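Local coordinates for protein ZmpA Glycopeptidase (Clostridium perfringens, PDB 6XSX) that probably cleaves the peptide backbone of glycosylated proteins as a zinc-dependent glycopeptidase, this chain holding its M60 peptidase catalytic module, at residues D214-F226 with T298-K310. Residues are numbered along the deposited sequence; the frame is centred on the assembly and turned at random.
Sequences DEVIKETMKYWGF and TNNMLPLHFERIK
Helices 214-224 and 301-309 meet at a steep angle, 117° between their N-to-C directions, with axes 11.0 Å apart at closest approach and the CA atoms of T220 and L302 coming nearest each other. A stacked pair of rings can fill the gap between two crossing helices, and Y223 with H305 is a worked example. Y223 leaves its helix with CG anti to the backbone N (chi1 -175°), H305 likewise, and the two rings lie nearly parallel in an offset stack, centroids 3.9 Å apart. CB of H305 also sits over the tyrosine face in a CH-pi contact, while I309 CG2 covers the opposite face of the imidazole.

Polar bonds secure both rings. H305 NE2 donates to E219 OE2 over 2.5 Å, almost straight at 167°; the carboxylate uses its anti lone pair and lies close to the ring plane. The carboxylate beside it would tend to favour a protonated imidazole. Y223 OH donates to M301 O over 2.8 Å, from above the carbonyl plane; on the other face that oxygen takes the helical bond from H305 N. One oxygen thus serves both stacked residues.

Apolar groups fill in alongside. L302 presses CB against W224 CZ3 (3.7 Å) and CD1 against Y223 CD2 (3.8 Å), and the F306 ring brings CZ to E219 CG (3.7 Å), its edge facing T220 OG1. That hydroxyl donates to V216 O, which also accepts T220 N from the opposite face of its plane.

Beyond W224, a Schellman motif at G225 ends helix 206-224. Helix 277-286, which carries an HExxH sequence consistent with a zinc-protease active site, packs against T220 and F306; helices 347-361 and 365-375 cover the Y223, M301 and W224 end, joining the contact to the helical part of the M60 module.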
loop_
_atom_site.group_PDB
_atom_site.type_symbol
_atom_site.label_atom_id
_atom_site.label_comp_id
_atom_site.label_asym_id
_atom_site.label_seq_id
_atom_site.Cartn_x
_atom_site.Cartn_y
_atom_site.Cartn_z
ATOM N N ASP A 214 -4.361 -3.471 12.008
ATOM C CA ASP A 214 -5.771 -3.459 11.649
ATOM C C ASP A 214 -6.151 -2.101 11.063
ATOM O O ASP A 214 -6.899 -2.038 10.092
ATOM C CB ASP A 214 -6.668 -3.889 12.820
ATOM C CG ASP A 214 -6.679 -5.395 13.024
ATOM O OD1 ASP A 214 -6.319 -6.115 12.070
ATOM O OD2 ASP A 214 -7.030 -5.842 14.137
ATOM N N GLU A 215 -5.623 -1.027 11.660
ATOM C CA GLU A 215 -5.892 0.323 11.191
ATOM C C GLU A 215 -5.380 0.486 9.758
ATOM O O GLU A 215 -5.996 1.205 8.978
ATOM C CB GLU A 215 -5.261 1.373 12.113
ATOM C CG GLU A 215 -6.001 1.582 13.428
ATOM C CD GLU A 215 -7.439 2.081 13.321
ATOM O OE1 GLU A 215 -7.834 2.548 12.235
ATOM O OE2 GLU A 215 -8.168 2.006 14.327
ATOM N N VAL A 216 -4.246 -0.152 9.428
ATOM C CA VAL A 216 -3.683 -0.022 8.089
ATOM C C VAL A 216 -4.627 -0.666 7.070
ATOM O O VAL A 216 -4.899 -0.067 6.029
ATOM C CB VAL A 216 -2.251 -0.583 7.991
ATOM C CG1 VAL A 216 -1.776 -0.720 6.554
ATOM C CG2 VAL A 216 -1.263 0.257 8.785
ATOM N N ILE A 217 -5.140 -1.871 7.384
ATOM C CA ILE A 217 -6.013 -2.595 6.465
ATOM C C ILE A 217 -7.335 -1.839 6.292
ATOM O O ILE A 217 -7.846 -1.726 5.177
ATOM C CB ILE A 217 -6.232 -4.060 6.910
ATOM C CG1 ILE A 217 -4.924 -4.858 6.926
ATOM C CG2 ILE A 217 -7.299 -4.738 6.048
ATOM C CD1 ILE A 217 -4.302 -5.039 5.559
ATOM N N LYS A 218 -7.873 -1.315 7.400
ATOM C CA LYS A 218 -9.086 -0.507 7.371
ATOM C C LYS A 218 -8.900 0.677 6.416
ATOM O O LYS A 218 -9.667 0.847 5.475
ATOM C CB LYS A 218 -9.452 -0.046 8.786
ATOM C CG LYS A 218 -10.888 0.432 8.966
ATOM C CD LYS A 218 -11.240 0.687 10.420
ATOM C CE LYS A 218 -12.410 1.634 10.589
ATOM N NZ LYS A 218 -12.222 2.486 11.790
ATOM N N GLU A 219 -7.864 1.485 6.659
ATOM C CA GLU A 219 -7.602 2.673 5.859
ATOM C C GLU A 219 -7.399 2.272 4.393
ATOM O O GLU A 219 -7.960 2.905 3.502
ATOM C CB GLU A 219 -6.443 3.477 6.465
ATOM C CG GLU A 219 -6.104 4.773 5.743
ATOM C CD GLU A 219 -7.275 5.712 5.493
ATOM O OE1 GLU A 219 -8.217 5.716 6.308
ATOM O OE2 GLU A 219 -7.252 6.428 4.479
ATOM N N THR A 220 -6.658 1.181 4.157
ATOM C CA THR A 220 -6.369 0.722 2.806
ATOM C C THR A 220 -7.658 0.338 2.088
ATOM O O THR A 220 -7.853 0.672 0.918
ATOM C CB THR A 220 -5.395 -0.463 2.763
ATOM O OG1 THR A 220 -4.113 0.008 3.178
ATOM C CG2 THR A 220 -5.274 -1.068 1.379
ATOM N N MET A 221 -8.542 -0.359 2.800
ATOM C CA MET A 221 -9.720 -0.867 2.131
ATOM C C MET A 221 -10.717 0.263 1.868
ATOM O O MET A 221 -11.343 0.290 0.810
ATOM C CB MET A 221 -10.324 -2.052 2.889
ATOM C CG MET A 221 -9.506 -3.294 2.622
ATOM S SD MET A 221 -10.096 -4.791 3.403
ATOM C CE MET A 221 -11.414 -5.263 2.282
ATOM N N LYS A 222 -10.803 1.226 2.792
ATOM C CA LYS A 222 -11.557 2.446 2.540
ATOM C C LYS A 222 -11.019 3.168 1.295
ATOM O O LYS A 222 -11.777 3.486 0.381
ATOM C CB LYS A 222 -11.534 3.350 3.776
ATOM C CG LYS A 222 -12.279 4.669 3.611
ATOM C CD LYS A 222 -12.172 5.527 4.853
ATOM C CE LYS A 222 -12.456 6.991 4.592
ATOM N NZ LYS A 222 -12.233 7.797 5.819
ATOM N N TYR A 223 -9.705 3.410 1.247
ATOM C CA TYR A 223 -9.096 4.094 0.113
ATOM C C TYR A 223 -9.375 3.373 -1.207
ATOM O O TYR A 223 -9.481 4.026 -2.244
ATOM C CB TYR A 223 -7.593 4.274 0.345
ATOM C CG TYR A 223 -6.813 5.077 -0.672
ATOM C CD1 TYR A 223 -7.139 6.394 -0.985
ATOM C CD2 TYR A 223 -5.685 4.534 -1.269
ATOM C CE1 TYR A 223 -6.377 7.128 -1.886
ATOM C CE2 TYR A 223 -4.921 5.247 -2.178
ATOM C CZ TYR A 223 -5.269 6.549 -2.489
ATOM O OH TYR A 223 -4.492 7.242 -3.371
ATOM N N TRP A 224 -9.477 2.034 -1.168
ATOM C CA TRP A 224 -9.633 1.224 -2.368
ATOM C C TRP A 224 -11.109 1.080 -2.755
ATOM O O TRP A 224 -11.418 0.494 -3.794
ATOM C CB TRP A 224 -8.970 -0.145 -2.159
ATOM C CG TRP A 224 -7.998 -0.507 -3.237
ATOM C CD1 TRP A 224 -8.119 -1.516 -4.146
ATOM C CD2 TRP A 224 -6.751 0.152 -3.528
ATOM N NE1 TRP A 224 -7.031 -1.535 -4.975
ATOM C CE2 TRP A 224 -6.178 -0.520 -4.627
ATOM C CE3 TRP A 224 -6.067 1.238 -2.970
ATOM C CZ2 TRP A 224 -4.951 -0.145 -5.177
ATOM C CZ3 TRP A 224 -4.848 1.604 -3.506
ATOM C CH2 TRP A 224 -4.299 0.921 -4.595
ATOM N N GLY A 225 -12.013 1.590 -1.906
ATOM C CA GLY A 225 -13.437 1.624 -2.209
ATOM C C GLY A 225 -14.203 0.353 -1.834
ATOM O O GLY A 225 -15.282 0.105 -2.379
ATOM N N PHE A 226 -13.665 -0.438 -0.893
ATOM C CA PHE A 226 -14.401 -1.572 -0.342
ATOM C C PHE A 226 -15.370 -1.055 0.717
ATOM O O PHE A 226 -15.045 -1.018 1.898
ATOM C CB PHE A 226 -13.454 -2.650 0.197
ATOM C CG PHE A 226 -12.649 -3.344 -0.872
ATOM C CD1 PHE A 226 -13.210 -4.354 -1.638
ATOM C CD2 PHE A 226 -11.333 -2.979 -1.114
ATOM C CE1 PHE A 226 -12.473 -4.984 -2.631
ATOM C CE2 PHE A 226 -10.597 -3.610 -2.106
ATOM C CZ PHE A 226 -11.169 -4.606 -2.867
ATOM N N THR A 298 -0.658 2.187 -11.022
ATOM C CA THR A 298 -1.759 2.604 -10.170
ATOM C C THR A 298 -1.525 2.207 -8.713
ATOM O O THR A 298 -2.089 2.832 -7.823
ATOM C CB THR A 298 -3.130 2.165 -10.712
ATOM O OG1 THR A 298 -3.182 0.747 -10.862
ATOM C CG2 THR A 298 -3.496 2.836 -12.015
ATOM N N ASN A 299 -0.666 1.208 -8.459
ATOM C CA ASN A 299 -0.512 0.692 -7.103
ATOM C C ASN A 299 0.239 1.686 -6.210
ATOM O O ASN A 299 0.180 1.599 -4.983
ATOM C CB ASN A 299 -0.018 -0.760 -7.083
ATOM C CG ASN A 299 -1.091 -1.751 -7.503
ATOM O OD1 ASN A 299 -2.271 -1.406 -7.580
ATOM N ND2 ASN A 299 -0.705 -2.993 -7.766
ATOM N N ASN A 300 0.915 2.651 -6.837
ATOM C CA ASN A 300 1.650 3.692 -6.140
ATOM C C ASN A 300 0.703 4.648 -5.416
ATOM O O ASN A 300 1.126 5.430 -4.569
ATOM C CB ASN A 300 2.484 4.505 -7.130
ATOM C CG ASN A 300 3.556 3.668 -7.791
ATOM O OD1 ASN A 300 4.386 3.081 -7.111
ATOM N ND2 ASN A 300 3.537 3.604 -9.113
ATOM N N MET A 301 -0.572 4.632 -5.800
ATOM C CA MET A 301 -1.525 5.539 -5.188
ATOM C C MET A 301 -1.625 5.230 -3.699
ATOM O O MET A 301 -1.917 6.130 -2.901
ATOM C CB MET A 301 -2.910 5.430 -5.831
ATOM C CG MET A 301 -2.975 6.050 -7.217
ATOM S SD MET A 301 -2.746 7.870 -7.234
ATOM C CE MET A 301 -4.335 8.388 -6.594
ATOM N N LEU A 302 -1.350 3.963 -3.332
ATOM C CA LEU A 302 -1.485 3.556 -1.941
ATOM C C LEU A 302 -0.372 4.165 -1.084
ATOM O O LEU A 302 -0.666 4.879 -0.124
ATOM C CB LEU A 302 -1.611 2.031 -1.779
ATOM C CG LEU A 302 -1.854 1.568 -0.337
ATOM C CD1 LEU A 302 -3.220 2.016 0.173
ATOM C CD2 LEU A 302 -1.711 0.060 -0.191
ATOM N N PRO A 303 0.934 3.917 -1.351
ATOM C CA PRO A 303 1.980 4.556 -0.551
ATOM C C PRO A 303 1.891 6.088 -0.546
ATOM O O PRO A 303 2.138 6.703 0.492
ATOM C CB PRO A 303 3.288 3.970 -1.110
ATOM C CG PRO A 303 2.920 3.472 -2.503
ATOM C CD PRO A 303 1.487 2.999 -2.363
ATOM N N LEU A 304 1.491 6.700 -1.677
ATOM C CA LEU A 304 1.349 8.154 -1.735
ATOM C C LEU A 304 0.299 8.635 -0.729
ATOM O O LEU A 304 0.522 9.632 -0.053
ATOM C CB LEU A 304 1.003 8.622 -3.155
ATOM C CG LEU A 304 2.102 8.470 -4.209
ATOM C CD1 LEU A 304 1.541 8.693 -5.608
ATOM C CD2 LEU A 304 3.265 9.409 -3.954
ATOM N N HIS A 305 -0.825 7.910 -0.631
ATOM C CA HIS A 305 -1.915 8.252 0.274
ATOM C C HIS A 305 -1.441 8.207 1.722
ATOM O O HIS A 305 -1.724 9.134 2.494
ATOM C CB HIS A 305 -3.136 7.354 0.027
ATOM C CG HIS A 305 -4.241 7.467 1.026
ATOM N ND1 HIS A 305 -5.047 8.585 1.129
ATOM C CD2 HIS A 305 -4.712 6.577 1.930
ATOM C CE1 HIS A 305 -5.966 8.381 2.052
ATOM N NE2 HIS A 305 -5.769 7.157 2.577
ATOM N N PHE A 306 -0.694 7.141 2.057
ATOM C CA PHE A 306 -0.179 6.928 3.397
ATOM C C PHE A 306 0.826 8.018 3.761
ATOM O O PHE A 306 0.930 8.380 4.930
ATOM C CB PHE A 306 0.275 5.477 3.610
ATOM C CG PHE A 306 -0.806 4.597 4.192
ATOM C CD1 PHE A 306 -1.023 4.550 5.562
ATOM C CD2 PHE A 306 -1.637 3.849 3.371
ATOM C CE1 PHE A 306 -2.037 3.764 6.097
ATOM C CE2 PHE A 306 -2.653 3.065 3.902
ATOM C CZ PHE A 306 -2.843 3.017 5.268
ATOM N N GLU A 307 1.543 8.530 2.750
ATOM C CA GLU A 307 2.400 9.693 2.924
ATOM C C GLU A 307 1.551 10.924 3.252
ATOM O O GLU A 307 1.829 11.641 4.215
ATOM C CB GLU A 307 3.270 9.897 1.682
ATOM C CG GLU A 307 4.513 9.029 1.707
ATOM C CD GLU A 307 5.336 8.991 0.433
ATOM O OE1 GLU A 307 4.767 9.252 -0.661
ATOM O OE2 GLU A 307 6.542 8.689 0.540
ATOM N N ARG A 308 0.500 11.150 2.459
ATOM C CA ARG A 308 -0.330 12.335 2.631
ATOM C C ARG A 308 -1.035 12.322 3.989
ATOM O O ARG A 308 -1.068 13.348 4.664
ATOM C CB ARG A 308 -1.361 12.459 1.507
ATOM C CG ARG A 308 -2.345 13.601 1.702
ATOM C CD ARG A 308 -3.578 13.382 0.846
ATOM N NE ARG A 308 -4.382 14.589 0.707
ATOM C CZ ARG A 308 -5.383 14.758 -0.155
ATOM N NH1 ARG A 308 -5.742 13.787 -0.981
ATOM N NH2 ARG A 308 -6.029 15.906 -0.179
ATOM N N ILE A 309 -1.602 11.175 4.392
ATOM C CA ILE A 309 -2.406 11.193 5.609
ATOM C C ILE A 309 -1.529 11.394 6.843
ATOM O O ILE A 309 -2.064 11.677 7.903
ATOM C CB ILE A 309 -3.344 9.976 5.754
ATOM C CG1 ILE A 309 -2.572 8.663 5.929
ATOM C CG2 ILE A 309 -4.340 9.934 4.608
ATOM C CD1 ILE A 309 -3.449 7.439 6.046
ATOM N N LYS A 310 -0.199 11.277 6.702
ATOM C CA LYS A 310 0.713 11.490 7.820
ATOM C C LYS A 310 1.393 12.858 7.720
ATOM O O LYS A 310 2.210 13.200 8.572
ATOM C CB LYS A 310 1.754 10.367 7.906
ATOM C CG LYS A 310 1.247 9.004 8.377
ATOM C CD LYS A 310 2.355 8.021 8.793
ATOM C CE LYS A 310 3.516 7.933 7.818
ATOM N NZ LYS A 310 3.144 7.290 6.531
#